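Local coordinates for protein formate-dependent phosphoribosylglycinamide formyltransferase (Mycobacterium tuberculosis H37Rv, PDB 6KHR) that is an ATP-grasp family protein that joins a Rossmann-like N-terminal part to an ATP-grasp domain in a two-chain assembly, at residues M30-A35 with D91-V96; R39-A44 with E327-A332; I229-Q234 with L336-L341. All blocks are in the same frame, centred on the assembly; numbering follows the deposited sequence.

How the contacts relate
Contact 2 lies between the other two. Contact 1 joins neighbouring strands of the N-terminal parallel sheet. Helix 36-47, which follows strand 28-32, carries one half of contact 2, whose centre is about 11 Å from that of contact 1; Leu-31 and Leu-41 link them. The other half, helix 325-334, runs on into the loop of contact 3, whose centre is about 12 Å from that of contact 2. Contacts 1 and 3 do not touch, their centres about 19 Å apart. Contact 1 closes before contact 3 opens, whereas contact 2 interlaces with both. The helix pair thus bridges the parallel sheet and the large antiparallel sheet, beside the second subunit.

Contact 1: M30-A35 with D91-V96; sequences MLLGSA and DFLVTV
The clearest fit of bump and hollow is between Leu-93 and Leu-32: CD1 of Leu-93 enters the fork of the Leu-32 isopropyl group, 3.7 Å from its CD1 and equally far from its CD2. Leu-93 reaches this fork because its CG stands anti to the backbone N (chi1 -176°). The same methyl carbon has Met-30 for its other neighbour, with SD of Met-30 4.0 Å from CD1 of Leu-93, the two side chains running alongside each other before the methionine bends away at its end. Leu-31 and Val-94 occupy the other face of the sheet. There CD2 of Leu-31 is the bump, seated between CB of Val-94 (3.8 Å) and CG2 of Val-96 (3.9 Å). Val-94 lies beside Leu-31 and points the same way, while Val-96 crosses it at a slant.

Between these two layers of side chains the backbones form a parallel ladder. Met-30 N donates to Phe-92 O, Val-94 N to Met-30 O over 2.8 Å, Leu-32 N to Val-94 O, and Val-96 N to Leu-32 O. The last bond extends the pairing one residue beyond the strand. The short strand axes are 4.8 Å apart and turned by 22°, a modest sheet twist.

Leu-31 bonds through its own backbone to Ile-53 and Val-55, which places strand 28-32 between 51-56 and 92-95 in the five-stranded Rossmann-like sheet of the N-terminal part. Helix 36-47 covers Leu-31 through Ser-38, Leu-41 and Ala-42, while Ile-333 of helix 325-334 rests on Phe-92 and Val-94.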
ATOM      1  N   MET A  30      -7.022  10.233 -14.994  1.00 57.58           N
ATOM      2  CA  MET A  30      -8.406   9.797 -15.043  1.00 54.99           C
ATOM      3  C   MET A  30      -8.421   8.282 -15.141  1.00 50.14           C
ATOM      4  O   MET A  30      -7.747   7.705 -15.995  1.00 46.90           O
ATOM      5  CB  MET A  30      -9.151  10.439 -16.220  1.00 61.34           C
ATOM      6  CG  MET A  30     -10.627  10.126 -16.251  1.00 74.88           C
ATOM      7  SD  MET A  30     -11.496  10.817 -17.672  1.00 80.98           S
ATOM      8  CE  MET A  30     -11.526  12.555 -17.255  1.00 77.70           C
ATOM      9  N   LEU A  31      -9.183   7.645 -14.267  1.00 55.33           N
ATOM     10  CA  LEU A  31      -9.245   6.191 -14.176  1.00 53.63           C
ATOM     11  C   LEU A  31     -10.575   5.708 -14.740  1.00 54.84           C
ATOM     12  O   LEU A  31     -11.636   5.964 -14.164  1.00 57.64           O
ATOM     13  CB  LEU A  31      -9.082   5.737 -12.729  1.00 52.80           C
ATOM     14  CG  LEU A  31      -7.756   5.999 -12.025  1.00 50.37           C
ATOM     15  CD1 LEU A  31      -7.861   5.473 -10.624  1.00 49.14           C
ATOM     16  CD2 LEU A  31      -6.626   5.314 -12.745  1.00 48.50           C
ATOM     17  N   LEU A  32     -10.518   4.998 -15.862  1.00 53.48           N
ATOM     18  CA  LEU A  32     -11.698   4.337 -16.409  1.00 52.85           C
ATOM     19  C   LEU A  32     -11.881   3.012 -15.671  1.00 56.30           C
ATOM     20  O   LEU A  32     -11.107   2.059 -15.857  1.00 49.83           O
ATOM     21  CB  LEU A  32     -11.549   4.138 -17.915  1.00 54.16           C
ATOM     22  CG  LEU A  32     -11.974   5.270 -18.867  1.00 59.17           C
ATOM     23  CD1 LEU A  32     -11.991   6.641 -18.202  1.00 52.79           C
ATOM     24  CD2 LEU A  32     -11.101   5.297 -20.115  1.00 55.48           C
ATOM     25  N   GLY A  33     -12.886   2.960 -14.813  1.00 60.31           N
ATOM     26  CA  GLY A  33     -13.092   1.834 -13.922  1.00 65.15           C
ATOM     27  C   GLY A  33     -12.822   2.274 -12.496  1.00 69.42           C
ATOM     28  O   GLY A  33     -11.884   3.036 -12.224  1.00 67.80           O
ATOM     29  N   SER A  34     -13.676   1.819 -11.596  1.00 66.72           N
ATOM     30  CA  SER A  34     -13.541   2.224 -10.186  1.00 66.51           C
ATOM     31  C   SER A  34     -13.774   1.029  -9.289  1.00 64.24           C
ATOM     32  O   SER A  34     -14.375   1.193  -8.263  1.00 60.00           O
ATOM     33  CB  SER A  34     -14.484   3.297  -9.845  1.00 64.16           C
ATOM     34  OG  SER A  34     -14.147   4.457 -10.544  1.00 63.67           O
ATOM     35  N   ALA A  35     -13.178  -0.099  -9.627  1.00 59.41           N
ATOM     36  CA  ALA A  35     -13.327  -1.302  -8.794  1.00 61.45           C
ATOM     37  C   ALA A  35     -12.260  -1.343  -7.702  1.00 64.56           C
ATOM     38  O   ALA A  35     -11.618  -0.363  -7.435  1.00 57.70           O
ATOM     39  CB  ALA A  35     -13.292  -2.528  -9.651  1.00 64.46           C
ATOM     40  N   ASP A  91      -4.690  15.027 -17.929  1.00 56.88           N
ATOM     41  CA  ASP A  91      -3.339  14.819 -18.444  1.00 56.17           C
ATOM     42  C   ASP A  91      -3.116  13.369 -18.869  1.00 60.29           C
ATOM     43  O   ASP A  91      -2.513  13.114 -19.925  1.00 53.06           O
ATOM     44  CB  ASP A  91      -2.311  15.219 -17.394  1.00 67.43           C
ATOM     45  CG  ASP A  91      -2.568  16.587 -16.822  1.00 76.20           C
ATOM     46  OD1 ASP A  91      -2.536  17.569 -17.584  1.00 90.79           O
ATOM     47  OD2 ASP A  91      -2.819  16.678 -15.606  1.00 82.75           O
ATOM     48  N   PHE A  92      -3.589  12.407 -18.059  1.00 53.72           N
ATOM     49  CA  PHE A  92      -3.426  10.988 -18.351  1.00 58.71           C
ATOM     50  C   PHE A  92      -4.769  10.281 -18.323  1.00 65.38           C
ATOM     51  O   PHE A  92      -5.609  10.562 -17.463  1.00 67.63           O
ATOM     52  CB  PHE A  92      -2.502  10.311 -17.356  1.00 55.16           C
ATOM     53  CG  PHE A  92      -1.145  10.904 -17.315  1.00 61.73           C
ATOM     54  CD1 PHE A  92      -0.183  10.507 -18.221  1.00 65.50           C
ATOM     55  CD2 PHE A  92      -0.834  11.882 -16.386  1.00 61.36           C
ATOM     56  CE1 PHE A  92       1.073  11.060 -18.187  1.00 61.55           C
ATOM     57  CE2 PHE A  92       0.416  12.442 -16.357  1.00 55.92           C
ATOM     58  CZ  PHE A  92       1.372  12.027 -17.253  1.00 55.14           C
ATOM     59  N   LEU A  93      -4.949   9.342 -19.254  1.00 62.27           N
ATOM     60  CA  LEU A  93      -6.164   8.540 -19.363  1.00 57.28           C
ATOM     61  C   LEU A  93      -5.812   7.065 -19.177  1.00 54.96           C
ATOM     62  O   LEU A  93      -5.225   6.445 -20.076  1.00 63.10           O
ATOM     63  CB  LEU A  93      -6.842   8.789 -20.706  1.00 57.72           C
ATOM     64  CG  LEU A  93      -8.179   8.100 -20.955  1.00 65.23           C
ATOM     65  CD1 LEU A  93      -9.145   8.369 -19.811  1.00 72.14           C
ATOM     66  CD2 LEU A  93      -8.770   8.570 -22.293  1.00 74.88           C
ATOM     67  N   VAL A  94      -6.191   6.504 -18.026  1.00 56.08           N
ATOM     68  CA  VAL A  94      -5.854   5.132 -17.634  1.00 55.10           C
ATOM     69  C   VAL A  94      -7.098   4.248 -17.683  1.00 52.08           C
ATOM     70  O   VAL A  94      -8.097   4.520 -17.002  1.00 50.02           O
ATOM     71  CB  VAL A  94      -5.228   5.080 -16.231  1.00 43.24           C
ATOM     72  CG1 VAL A  94      -4.518   3.767 -16.039  1.00 31.54           C
ATOM     73  CG2 VAL A  94      -4.270   6.206 -16.043  1.00 57.41           C
ATOM     74  N   THR A  95      -7.006   3.159 -18.435  1.00 44.58           N
ATOM     75  CA  THR A  95      -8.101   2.224 -18.636  1.00 54.40           C
ATOM     76  C   THR A  95      -7.885   1.054 -17.688  1.00 64.72           C
ATOM     77  O   THR A  95      -6.992   0.230 -17.901  1.00 76.65           O
ATOM     78  CB  THR A  95      -8.148   1.750 -20.090  1.00 59.82           C
ATOM     79  OG1 THR A  95      -7.799   2.829 -20.968  1.00 61.79           O
ATOM     80  CG2 THR A  95      -9.533   1.261 -20.438  1.00 61.22           C
ATOM     81  N   VAL A  96      -8.713   0.982 -16.666  1.00 70.43           N
ATOM     82  CA  VAL A  96      -8.501  -0.064 -15.644  1.00 71.36           C
ATOM     83  C   VAL A  96      -9.595  -1.109 -15.770  1.00 86.98           C
ATOM     84  O   VAL A  96      -9.554  -2.042 -15.029  1.00 95.52           O
ATOM     85  CB  VAL A  96      -8.462   0.556 -14.243  1.00 66.06           C
ATOM     86  CG1 VAL A  96      -7.683  -0.318 -13.296  1.00 72.68           C
ATOM     87  CG2 VAL A  96      -7.845   1.933 -14.266  1.00 59.03           C
TER

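Contact 2: R39-A44 with E327-A332; sequences RELAIA and ELQARA
Leu-41 and Gln-329 slant across each other, the leucine branch against the flank of the glutamine chain. CD1 of Leu-41 touches CG of Gln-329 at 3.5 Å and also sits over the backbone N of Ala-330. The remainder of the glutamine runs past the leucine, bringing its OE1 to 3.8 Å from CB of Leu-41, with CD2 of Leu-41 also close to the amide. Two torsions set up this crossing. Leu-41 swings its CG opposite the backbone N (chi1 176°), which carries the branch to the partner helix, whereas Gln-329 holds its CG between the backbone N and the carbonyl carbon (chi1 52°) and is extended beyond it.

At the other end of the contact the meeting is between small groups: Ala-44 and Ala-330 each direct CB at the opposite helix, and the two methyl carbons lie 3.6 Å apart. CB of Ala-44 also lies 4.1 Å from CA of Glu-327. These alanines are consistent with the 8.4 Å approach of the helix axes, which cross at -58°.

The packing brings helix 36-47, the first helix of the Rossmann-like N-terminal part, against helix 325-334, which leads into the loop before strand 346-351 of the large antiparallel sheet. CD1 of Leu-41 also meets CB of Ala-330 at 3.9 Å, so this one methyl group serves both neighbours on the second helix.

The carboxylate of Glu-327 is turned to the second subunit, where it forms a salt bridge with Arg-319 of that chain; Arg-331 of the same helix pairs with Asp-381 of the second subunit.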
ATOM      1  N   ARG A  39      -8.889   1.511  -6.676  1.00 51.95           N
ATOM      2  CA  ARG A  39      -8.778   2.317  -5.464  1.00 53.59           C
ATOM      3  C   ARG A  39      -7.337   2.406  -4.978  1.00 49.58           C
ATOM      4  O   ARG A  39      -6.867   3.486  -4.607  1.00 49.39           O
ATOM      5  CB  ARG A  39      -9.676   1.763  -4.357  1.00 42.48           C
ATOM      6  CG  ARG A  39      -9.471   2.463  -3.020  1.00 54.40           C
ATOM      7  CD  ARG A  39     -10.231   1.830  -1.853  1.00 71.27           C
ATOM      8  NE  ARG A  39      -9.864   2.463  -0.584  1.00 85.94           N
ATOM      9  CZ  ARG A  39      -8.972   1.966   0.271  1.00 97.33           C
ATOM     10  NH1 ARG A  39      -8.364   0.809   0.007  1.00 96.41           N
ATOM     11  NH2 ARG A  39      -8.694   2.617   1.395  1.00 96.03           N
ATOM     12  N   GLU A  40      -6.624   1.286  -4.984  1.00 34.94           N
ATOM     13  CA  GLU A  40      -5.242   1.292  -4.523  1.00 40.40           C
ATOM     14  C   GLU A  40      -4.359   2.118  -5.458  1.00 41.91           C
ATOM     15  O   GLU A  40      -3.566   2.949  -5.004  1.00 46.70           O
ATOM     16  CB  GLU A  40      -4.735  -0.154  -4.398  1.00 42.10           C
ATOM     17  CG  GLU A  40      -5.650  -1.067  -3.598  1.00 46.71           C
ATOM     18  CD  GLU A  40      -5.478  -0.910  -2.088  1.00 75.24           C
ATOM     19  OE1 GLU A  40      -4.368  -0.531  -1.658  1.00 86.62           O
ATOM     20  OE2 GLU A  40      -6.448  -1.164  -1.334  1.00 88.55           O
ATOM     21  N   LEU A  41      -4.491   1.897  -6.772  1.00 34.78           N
ATOM     22  CA  LEU A  41      -3.818   2.747  -7.740  1.00 40.69           C
ATOM     23  C   LEU A  41      -4.083   4.220  -7.453  1.00 43.64           C
ATOM     24  O   LEU A  41      -3.186   5.060  -7.604  1.00 50.39           O
ATOM     25  CB  LEU A  41      -4.269   2.381  -9.166  1.00 32.91           C
ATOM     26  CG  LEU A  41      -3.708   3.267 -10.285  1.00 36.17           C
ATOM     27  CD1 LEU A  41      -2.197   3.309 -10.198  1.00 35.62           C
ATOM     28  CD2 LEU A  41      -4.160   2.884 -11.722  1.00 37.71           C
ATOM     29  N   ALA A  42      -5.296   4.548  -7.011  1.00 36.69           N
ATOM     30  CA  ALA A  42      -5.644   5.944  -6.796  1.00 36.59           C
ATOM     31  C   ALA A  42      -4.933   6.496  -5.567  1.00 43.46           C
ATOM     32  O   ALA A  42      -4.487   7.654  -5.557  1.00 45.35           O
ATOM     33  CB  ALA A  42      -7.158   6.086  -6.672  1.00 42.34           C
ATOM     34  N   ILE A  43      -4.827   5.682  -4.520  1.00 41.18           N
ATOM     35  CA  ILE A  43      -4.027   6.066  -3.366  1.00 42.86           C
ATOM     36  C   ILE A  43      -2.590   6.287  -3.802  1.00 43.51           C
ATOM     37  O   ILE A  43      -1.997   7.337  -3.534  1.00 49.28           O
ATOM     38  CB  ILE A  43      -4.133   4.992  -2.268  1.00 42.63           C
ATOM     39  CG1 ILE A  43      -5.506   5.028  -1.605  1.00 44.86           C
ATOM     40  CG2 ILE A  43      -2.997   5.117  -1.256  1.00 29.24           C
ATOM     41  CD1 ILE A  43      -5.804   3.766  -0.786  1.00 57.11           C
ATOM     42  N   ALA A  44      -2.028   5.314  -4.525  1.00 37.14           N
ATOM     43  CA  ALA A  44      -0.644   5.421  -4.972  1.00 29.39           C
ATOM     44  C   ALA A  44      -0.416   6.725  -5.720  1.00 40.45           C
ATOM     45  O   ALA A  44       0.512   7.474  -5.402  1.00 44.85           O
ATOM     46  CB  ALA A  44      -0.275   4.222  -5.839  1.00 28.91           C
ATOM     47  N   GLU A 327       1.794   0.617  -6.938  1.00 37.71           N
ATOM     48  CA  GLU A 327       2.800   1.671  -6.934  1.00 32.72           C
ATOM     49  C   GLU A 327       3.574   1.666  -8.246  1.00 28.71           C
ATOM     50  O   GLU A 327       3.887   2.728  -8.793  1.00 31.92           O
ATOM     51  CB  GLU A 327       3.722   1.512  -5.718  1.00 52.87           C
ATOM     52  CG  GLU A 327       2.941   1.558  -4.378  1.00 73.48           C
ATOM     53  CD  GLU A 327       3.757   1.213  -3.111  1.00 95.44           C
ATOM     54  OE1 GLU A 327       4.491   0.189  -3.081  1.00 97.28           O
ATOM     55  OE2 GLU A 327       3.628   1.966  -2.116  1.00102.49           O
ATOM     56  N   LEU A 328       3.833   0.486  -8.812  1.00 28.44           N
ATOM     57  CA  LEU A 328       4.497   0.468 -10.114  1.00 34.50           C
ATOM     58  C   LEU A 328       3.626   1.113 -11.195  1.00 41.75           C
ATOM     59  O   LEU A 328       4.120   1.908 -12.010  1.00 38.69           O
ATOM     60  CB  LEU A 328       4.880  -0.960 -10.499  1.00 32.62           C
ATOM     61  CG  LEU A 328       5.882  -1.709  -9.617  1.00 34.69           C
ATOM     62  CD1 LEU A 328       5.894  -3.190 -10.006  1.00 32.75           C
ATOM     63  CD2 LEU A 328       7.298  -1.107  -9.709  1.00 28.77           C
ATOM     64  N   GLN A 329       2.327   0.810 -11.214  1.00 39.03           N
ATOM     65  CA  GLN A 329       1.521   1.414 -12.264  1.00 47.44           C
ATOM     66  C   GLN A 329       1.242   2.889 -12.004  1.00 45.06           C
ATOM     67  O   GLN A 329       1.055   3.645 -12.962  1.00 44.16           O
ATOM     68  CB  GLN A 329       0.228   0.634 -12.489  1.00 51.00           C
ATOM     69  CG  GLN A 329      -0.575   0.375 -11.270  1.00 74.92           C
ATOM     70  CD  GLN A 329      -1.776  -0.502 -11.558  1.00 93.64           C
ATOM     71  OE1 GLN A 329      -2.622  -0.716 -10.685  1.00106.53           O
ATOM     72  NE2 GLN A 329      -1.858  -1.011 -12.785  1.00 87.66           N
ATOM     73  N   ALA A 330       1.256   3.337 -10.750  1.00 36.25           N
ATOM     74  CA  ALA A 330       1.245   4.777 -10.540  1.00 37.36           C
ATOM     75  C   ALA A 330       2.498   5.419 -11.130  1.00 44.32           C
ATOM     76  O   ALA A 330       2.409   6.428 -11.839  1.00 43.73           O
ATOM     77  CB  ALA A 330       1.101   5.110  -9.057  1.00 29.62           C
ATOM     78  N   ARG A 331       3.675   4.825 -10.888  1.00 41.03           N
ATOM     79  CA  ARG A 331       4.903   5.415 -11.433  1.00 39.80           C
ATOM     80  C   ARG A 331       4.963   5.318 -12.957  1.00 38.92           C
ATOM     81  O   ARG A 331       5.413   6.266 -13.619  1.00 37.00           O
ATOM     82  CB  ARG A 331       6.134   4.773 -10.801  1.00 29.84           C
ATOM     83  CG  ARG A 331       6.225   5.021  -9.318  1.00 29.82           C
ATOM     84  CD  ARG A 331       7.589   4.616  -8.761  1.00 35.79           C
ATOM     85  NE  ARG A 331       7.665   4.780  -7.312  1.00 40.71           N
ATOM     86  CZ  ARG A 331       8.799   4.845  -6.617  1.00 38.50           C
ATOM     87  NH1 ARG A 331       9.972   4.762  -7.238  1.00 30.29           N
ATOM     88  NH2 ARG A 331       8.761   4.996  -5.302  1.00 38.94           N
ATOM     89  N   ALA A 332       4.474   4.204 -13.533  1.00 33.87           N
ATOM     90  CA  ALA A 332       4.496   4.027 -14.992  1.00 42.18           C
ATOM     91  C   ALA A 332       3.587   5.029 -15.697  1.00 45.77           C
ATOM     92  O   ALA A 332       3.969   5.609 -16.718  1.00 43.37           O
ATOM     93  CB  ALA A 332       4.082   2.601 -15.360  1.00 46.57           C
TER

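Contact 3: I229-Q234 with L336-L341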
ATOM      1  N   ILE A 229       4.850 -10.051 -14.446  1.00 40.73           N
ATOM      2  CA  ILE A 229       4.498  -8.643 -14.420  1.00 34.42           C
ATOM      3  C   ILE A 229       5.623  -7.892 -15.084  1.00 35.07           C
ATOM      4  O   ILE A 229       6.760  -7.938 -14.600  1.00 33.79           O
ATOM      5  CB  ILE A 229       4.297  -8.116 -12.996  1.00 44.00           C
ATOM      6  CG1 ILE A 229       3.146  -8.831 -12.290  1.00 43.51           C
ATOM      7  CG2 ILE A 229       4.023  -6.603 -13.069  1.00 39.73           C
ATOM      8  CD1 ILE A 229       1.816  -8.477 -12.828  1.00 50.44           C
ATOM      9  N   VAL A 230       5.302  -7.192 -16.177  1.00 33.77           N
ATOM     10  CA  VAL A 230       6.262  -6.386 -16.912  1.00 27.33           C
ATOM     11  C   VAL A 230       5.875  -4.923 -16.753  1.00 38.11           C
ATOM     12  O   VAL A 230       4.697  -4.556 -16.865  1.00 44.05           O
ATOM     13  CB  VAL A 230       6.314  -6.786 -18.394  1.00 30.07           C
ATOM     14  CG1 VAL A 230       7.350  -5.971 -19.076  1.00 35.40           C
ATOM     15  CG2 VAL A 230       6.607  -8.264 -18.538  1.00 25.21           C
ATOM     16  N   VAL A 231       6.875  -4.094 -16.472  1.00 39.93           N
ATOM     17  CA  VAL A 231       6.697  -2.678 -16.199  1.00 36.97           C
ATOM     18  C   VAL A 231       7.470  -1.913 -17.247  1.00 40.07           C
ATOM     19  O   VAL A 231       8.672  -2.144 -17.423  1.00 43.57           O
ATOM     20  CB  VAL A 231       7.215  -2.296 -14.800  1.00 46.17           C
ATOM     21  CG1 VAL A 231       7.032  -0.782 -14.553  1.00 37.94           C
ATOM     22  CG2 VAL A 231       6.574  -3.160 -13.711  1.00 38.08           C
ATOM     23  N   CYS A 232       6.795  -0.986 -17.919  1.00 51.74           N
ATOM     24  CA  CYS A 232       7.416  -0.108 -18.900  1.00 54.37           C
ATOM     25  C   CYS A 232       7.200   1.325 -18.446  1.00 49.29           C
ATOM     26  O   CYS A 232       6.059   1.797 -18.368  1.00 41.69           O
ATOM     27  CB  CYS A 232       6.825  -0.347 -20.280  1.00 61.81           C
ATOM     28  SG  CYS A 232       6.979  -2.055 -20.739  1.00 63.77           S
ATOM     29  N   SER A 233       8.289   2.015 -18.132  1.00 45.59           N
ATOM     30  CA  SER A 233       8.187   3.417 -17.783  1.00 54.17           C
ATOM     31  C   SER A 233       9.362   4.156 -18.391  1.00 59.40           C
ATOM     32  O   SER A 233      10.116   3.622 -19.209  1.00 59.69           O
ATOM     33  CB  SER A 233       8.125   3.616 -16.265  1.00 58.31           C
ATOM     34  OG  SER A 233       7.867   4.978 -15.970  1.00 65.85           O
ATOM     35  N   GLN A 234       9.495   5.412 -18.003  1.00 69.29           N
ATOM     36  CA  GLN A 234      10.686   6.187 -18.279  1.00 65.60           C
ATOM     37  C   GLN A 234      11.459   6.317 -16.972  1.00 72.11           C
ATOM     38  O   GLN A 234      10.863   6.425 -15.896  1.00 75.98           O
ATOM     39  CB  GLN A 234      10.327   7.560 -18.868  1.00 60.01           C
ATOM     40  CG  GLN A 234      10.700   7.740 -20.370  1.00 71.68           C
ATOM     41  CD  GLN A 234       9.741   7.046 -21.349  1.00 92.45           C
ATOM     42  OE1 GLN A 234      10.093   6.051 -21.991  1.00107.07           O
ATOM     43  NE2 GLN A 234       8.536   7.590 -21.482  1.00 91.61           N
ATOM     44  N   LEU A 336       7.761   7.784 -14.284  1.00 38.70           N
ATOM     45  CA  LEU A 336       8.815   7.862 -13.291  1.00 47.31           C
ATOM     46  C   LEU A 336       9.576   6.536 -13.212  1.00 45.45           C
ATOM     47  O   LEU A 336       9.104   5.490 -13.666  1.00 48.59           O
ATOM     48  CB  LEU A 336       8.217   8.232 -11.926  1.00 53.97           C
ATOM     49  CG  LEU A 336       7.358   9.502 -11.950  1.00 45.30           C
ATOM     50  CD1 LEU A 336       6.528   9.645 -10.670  1.00 43.97           C
ATOM     51  CD2 LEU A 336       8.228  10.739 -12.168  1.00 44.53           C
ATOM     52  N   ALA A 337      10.762   6.596 -12.608  1.00 47.99           N
ATOM     53  CA  ALA A 337      11.615   5.425 -12.458  1.00 36.43           C
ATOM     54  C   ALA A 337      10.979   4.370 -11.559  1.00 41.81           C
ATOM     55  O   ALA A 337      10.206   4.676 -10.644  1.00 52.80           O
ATOM     56  CB  ALA A 337      12.970   5.832 -11.886  1.00 37.77           C
ATOM     57  N   VAL A 338      11.317   3.109 -11.832  1.00 50.94           N
ATOM     58  CA  VAL A 338      10.832   1.987 -11.042  1.00 54.41           C
ATOM     59  C   VAL A 338      11.957   0.986 -10.839  1.00 62.16           C
ATOM     60  O   VAL A 338      12.972   0.999 -11.534  1.00 73.42           O
ATOM     61  CB  VAL A 338       9.618   1.275 -11.684  1.00 49.56           C
ATOM     62  CG1 VAL A 338       8.393   2.168 -11.689  1.00 49.64           C
ATOM     63  CG2 VAL A 338       9.948   0.807 -13.086  1.00 47.38           C
ATOM     64  N   ASP A 339      11.764   0.121  -9.849  1.00 48.15           N
ATOM     65  CA  ASP A 339      12.556  -1.080  -9.665  1.00 38.70           C
ATOM     66  C   ASP A 339      11.583  -2.193  -9.322  1.00 39.06           C
ATOM     67  O   ASP A 339      10.406  -1.941  -9.059  1.00 42.23           O
ATOM     68  CB  ASP A 339      13.632  -0.917  -8.573  1.00 54.08           C
ATOM     69  CG  ASP A 339      13.042  -0.718  -7.156  1.00 67.47           C
ATOM     70  OD1 ASP A 339      12.329  -1.614  -6.651  1.00 66.14           O
ATOM     71  OD2 ASP A 339      13.318   0.335  -6.531  1.00 80.72           O
ATOM     72  N   THR A 340      12.084  -3.428  -9.307  1.00 28.52           N
ATOM     73  CA  THR A 340      11.266  -4.598  -9.034  1.00 33.29           C
ATOM     74  C   THR A 340      11.827  -5.416  -7.875  1.00 34.11           C
ATOM     75  O   THR A 340      11.588  -6.618  -7.787  1.00 38.97           O
ATOM     76  CB  THR A 340      11.102  -5.460 -10.291  1.00 52.82           C
ATOM     77  OG1 THR A 340      12.387  -5.822 -10.830  1.00 54.38           O
ATOM     78  CG2 THR A 340      10.288  -4.720 -11.342  1.00 47.23           C
ATOM     79  N   LEU A 341      12.509  -4.760  -6.937  1.00 40.71           N
ATOM     80  CA  LEU A 341      13.043  -5.436  -5.757  1.00 40.33           C
ATOM     81  C   LEU A 341      11.944  -6.107  -4.937  1.00 39.37           C
ATOM     82  O   LEU A 341      10.869  -5.545  -4.728  1.00 41.22           O
ATOM     83  CB  LEU A 341      13.789  -4.440  -4.873  1.00 42.21           C
ATOM     84  CG  LEU A 341      14.832  -3.560  -5.575  1.00 64.39           C
ATOM     85  CD1 LEU A 341      15.306  -2.430  -4.657  1.00 73.15           C
ATOM     86  CD2 LEU A 341      16.006  -4.394  -6.059  1.00 56.21           C
TER
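One polar bond crosses between the segments: Ser-233 OG donates to Leu-336 O at 2.7 Å. The hydroxyl meets this carbonyl at an angle, 131° at the oxygen and tilted 32° from the carbonyl plane. It stretches to the loop because OG is anti to the backbone N of Ser-233. Gln-234 O lies near Ala-337 N at 3.3 Å, but the angle is too poor for a bond.

The apolar part is a single pair of branches. Val-231 and Val-338 cross at a slant, CG1 of the first against CG2 of the second at 3.6 Å. Leu-328 of helix 325-334 touches both valines, adding a third apolar side chain to the pair.

Within the loop, Asp-339 OD1 accepts from Leu-341 N at 3.2 Å, forming an Asx turn. The other carboxylate oxygen of Asp-339 makes a salt bridge to Arg-322, while Thr-340 OG1 bonds to Phe-243 O on the strand beside 224-235.

Val-231 and Ser-233 face the loop and helix 325-334, whereas Val-230 and Cys-232 face helix 267-284. The result is a layered arrangement of helix, antiparallel sheet and covering helix and loop in the ATP-grasp fold, the loop passing over the sheet on its way to strand 346-351 of the same sheet.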